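Local coordinates for xylose isomerase domain protein TIM barrel (Planctomyces limnophilus, PDB 3TVA), which binds a magnesium ion in a TIM barrel of the xylose isomerase-like family and may act as an isomerase, at residues Q153-E158 with P177-N182. Residues are numbered along the deposited sequence; the frame is centred on the assembly and turned at random.
Sequences QAVHLE and PNLGIN. With MG (magnesium ion), chain C.
Asn178 begins the pairing with its side chain: ND2 gives a nearly straight bond (168°) to Gln153 O, 3.0 Å away and in the carbonyl plane, and ND2 also donates to Leu145 O of helix 132-149. Its own backbone O accepts from Val155 N. Replacing Asn178 with an alanine would probably leave Gln153 O and Leu145 O without this shared donor and untie the strand start from the helix. Beyond it, Gly180 N reaches Val155 O at 2.9 Å, Leu157 N reaches Gly180 O at 2.8 Å, and Asn182 N bonds Leu157 O. This parallel pairing closes a beta-alpha-beta unit of the TIM barrel, strand 154-158, helix 164-174 and strand 179-183. Apolar leucines suit its helix-facing side: Leu157 CG packs on Leu179 CD1 at 3.7 Å, and the two touch Phe170 and Val174 of helix 164-174. On the barrel interior, His156 ND1 and Asn182 OD1 both bond Ser209 OG, and OD1 also accepts from Gln39. With CG anti to the backbone N (chi1 -176°), Asn182 lies alongside Glu158, and Asn182 ND2 donates to Glu158 OE1 at 2.8 Å. That bond probably helps to hold the carboxylate, whose Glu158 OE2 binds magnesium at 2.4 Å, together with Asp184, His211 and Glu259.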
loop_
_atom_site.group_PDB
_atom_site.type_symbol
_atom_site.label_atom_id
_atom_site.label_comp_id
_atom_site.label_asym_id
_atom_site.label_seq_id
_atom_site.Cartn_x
_atom_site.Cartn_y
_atom_site.Cartn_z
ATOM N N GLN A 153 1.539 -16.870 -1.313
ATOM C CA GLN A 153 1.384 -15.432 -1.073
ATOM C C GLN A 153 0.287 -14.810 -1.907
ATOM O O GLN A 153 -0.071 -15.316 -2.970
ATOM C CB GLN A 153 2.670 -14.669 -1.422
ATOM C CG GLN A 153 3.832 -14.913 -0.547
ATOM C CD GLN A 153 5.125 -14.342 -1.138
ATOM O OE1 GLN A 153 5.127 -13.730 -2.211
ATOM N NE2 GLN A 153 6.224 -14.561 -0.445
ATOM N N ALA A 154 -0.193 -13.670 -1.428
ATOM C CA ALA A 154 -1.139 -12.837 -2.157
ATOM C C ALA A 154 -0.427 -11.560 -2.619
ATOM O O ALA A 154 0.551 -11.119 -1.999
ATOM C CB ALA A 154 -2.337 -12.470 -1.237
ATOM N N VAL A 155 -0.895 -10.995 -3.730
ATOM C CA VAL A 155 -0.452 -9.675 -4.186
ATOM C C VAL A 155 -1.571 -8.648 -3.947
ATOM O O VAL A 155 -2.717 -8.853 -4.367
ATOM C CB VAL A 155 -0.106 -9.692 -5.680
ATOM C CG1 VAL A 155 0.299 -8.300 -6.151
ATOM C CG2 VAL A 155 1.007 -10.711 -5.955
ATOM N N HIS A 156 -1.238 -7.559 -3.256
ATOM C CA HIS A 156 -2.201 -6.502 -2.943
ATOM C C HIS A 156 -1.901 -5.262 -3.786
ATOM O O HIS A 156 -0.840 -4.628 -3.627
ATOM C CB HIS A 156 -2.109 -6.123 -1.456
ATOM C CG HIS A 156 -2.422 -7.241 -0.507
ATOM N ND1 HIS A 156 -2.431 -7.065 0.866
ATOM C CD2 HIS A 156 -2.741 -8.540 -0.718
ATOM C CE1 HIS A 156 -2.725 -8.212 1.454
ATOM N NE2 HIS A 156 -2.920 -9.124 0.515
ATOM N N LEU A 157 -2.818 -4.909 -4.683
ATOM C CA LEU A 157 -2.645 -3.709 -5.506
ATOM C C LEU A 157 -2.917 -2.481 -4.671
ATOM O O LEU A 157 -3.966 -2.358 -4.040
ATOM C CB LEU A 157 -3.598 -3.715 -6.709
ATOM C CG LEU A 157 -3.418 -4.888 -7.663
ATOM C CD1 LEU A 157 -4.479 -4.903 -8.779
ATOM C CD2 LEU A 157 -2.003 -4.856 -8.252
ATOM N N GLU A 158 -1.964 -1.568 -4.657
ATOM C CA GLU A 158 -2.135 -0.306 -3.969
ATOM C C GLU A 158 -3.101 0.590 -4.768
ATOM O O GLU A 158 -3.043 0.613 -5.993
ATOM C CB GLU A 158 -0.770 0.347 -3.835
ATOM C CG GLU A 158 -0.821 1.765 -3.414
ATOM C CD GLU A 158 -1.132 1.927 -1.944
ATOM O OE1 GLU A 158 -1.290 0.939 -1.196
ATOM O OE2 GLU A 158 -1.228 3.081 -1.552
ATOM N N PRO A 177 -7.197 -15.964 -7.623
ATOM C CA PRO A 177 -7.676 -15.943 -6.228
ATOM C C PRO A 177 -6.745 -15.247 -5.241
ATOM O O PRO A 177 -7.193 -14.862 -4.168
ATOM C CB PRO A 177 -7.797 -17.436 -5.867
ATOM C CG PRO A 177 -6.767 -18.107 -6.761
ATOM C CD PRO A 177 -6.863 -17.332 -8.070
ATOM N N ASN A 178 -5.466 -15.139 -5.572
ATOM C CA ASN A 178 -4.499 -14.480 -4.697
ATOM C C ASN A 178 -4.275 -12.996 -5.014
ATOM O O ASN A 178 -3.283 -12.415 -4.587
ATOM C CB ASN A 178 -3.189 -15.264 -4.556
ATOM C CG ASN A 178 -2.449 -15.369 -5.853
ATOM O OD1 ASN A 178 -3.067 -15.459 -6.918
ATOM N ND2 ASN A 178 -1.119 -15.337 -5.787
ATOM N N LEU A 179 -5.106 -12.428 -5.888
ATOM C CA LEU A 179 -5.030 -10.992 -6.149
ATOM C C LEU A 179 -6.026 -10.191 -5.322
ATOM O O LEU A 179 -7.216 -10.495 -5.313
ATOM C CB LEU A 179 -5.246 -10.687 -7.639
ATOM C CG LEU A 179 -5.215 -9.205 -8.047
ATOM C CD1 LEU A 179 -3.829 -8.592 -7.781
ATOM C CD2 LEU A 179 -5.581 -9.051 -9.536
ATOM N N GLY A 180 -5.550 -9.100 -4.724
ATOM C CA GLY A 180 -6.341 -8.307 -3.809
ATOM C C GLY A 180 -5.878 -6.865 -3.838
ATOM O O GLY A 180 -5.091 -6.459 -4.702
ATOM N N ILE A 181 -6.425 -6.076 -2.928
ATOM C CA ILE A 181 -6.175 -4.642 -2.878
ATOM C C ILE A 181 -5.611 -4.236 -1.523
ATOM O O ILE A 181 -6.074 -4.725 -0.481
ATOM C CB ILE A 181 -7.501 -3.886 -3.104
ATOM C CG1 ILE A 181 -7.955 -4.038 -4.564
ATOM C CG2 ILE A 181 -7.382 -2.399 -2.702
ATOM C CD1 ILE A 181 -9.362 -3.519 -4.793
ATOM N N ASN A 182 -4.591 -3.379 -1.533
ATOM C CA ASN A 182 -4.271 -2.599 -0.343
ATOM C C ASN A 182 -4.953 -1.253 -0.496
ATOM O O ASN A 182 -4.527 -0.417 -1.311
ATOM C CB ASN A 182 -2.763 -2.374 -0.181
ATOM C CG ASN A 182 -2.430 -1.646 1.122
ATOM O OD1 ASN A 182 -2.336 -2.265 2.190
ATOM N ND2 ASN A 182 -2.275 -0.322 1.046
HETATM MG MG MG C . -0.466 3.865 0.621
#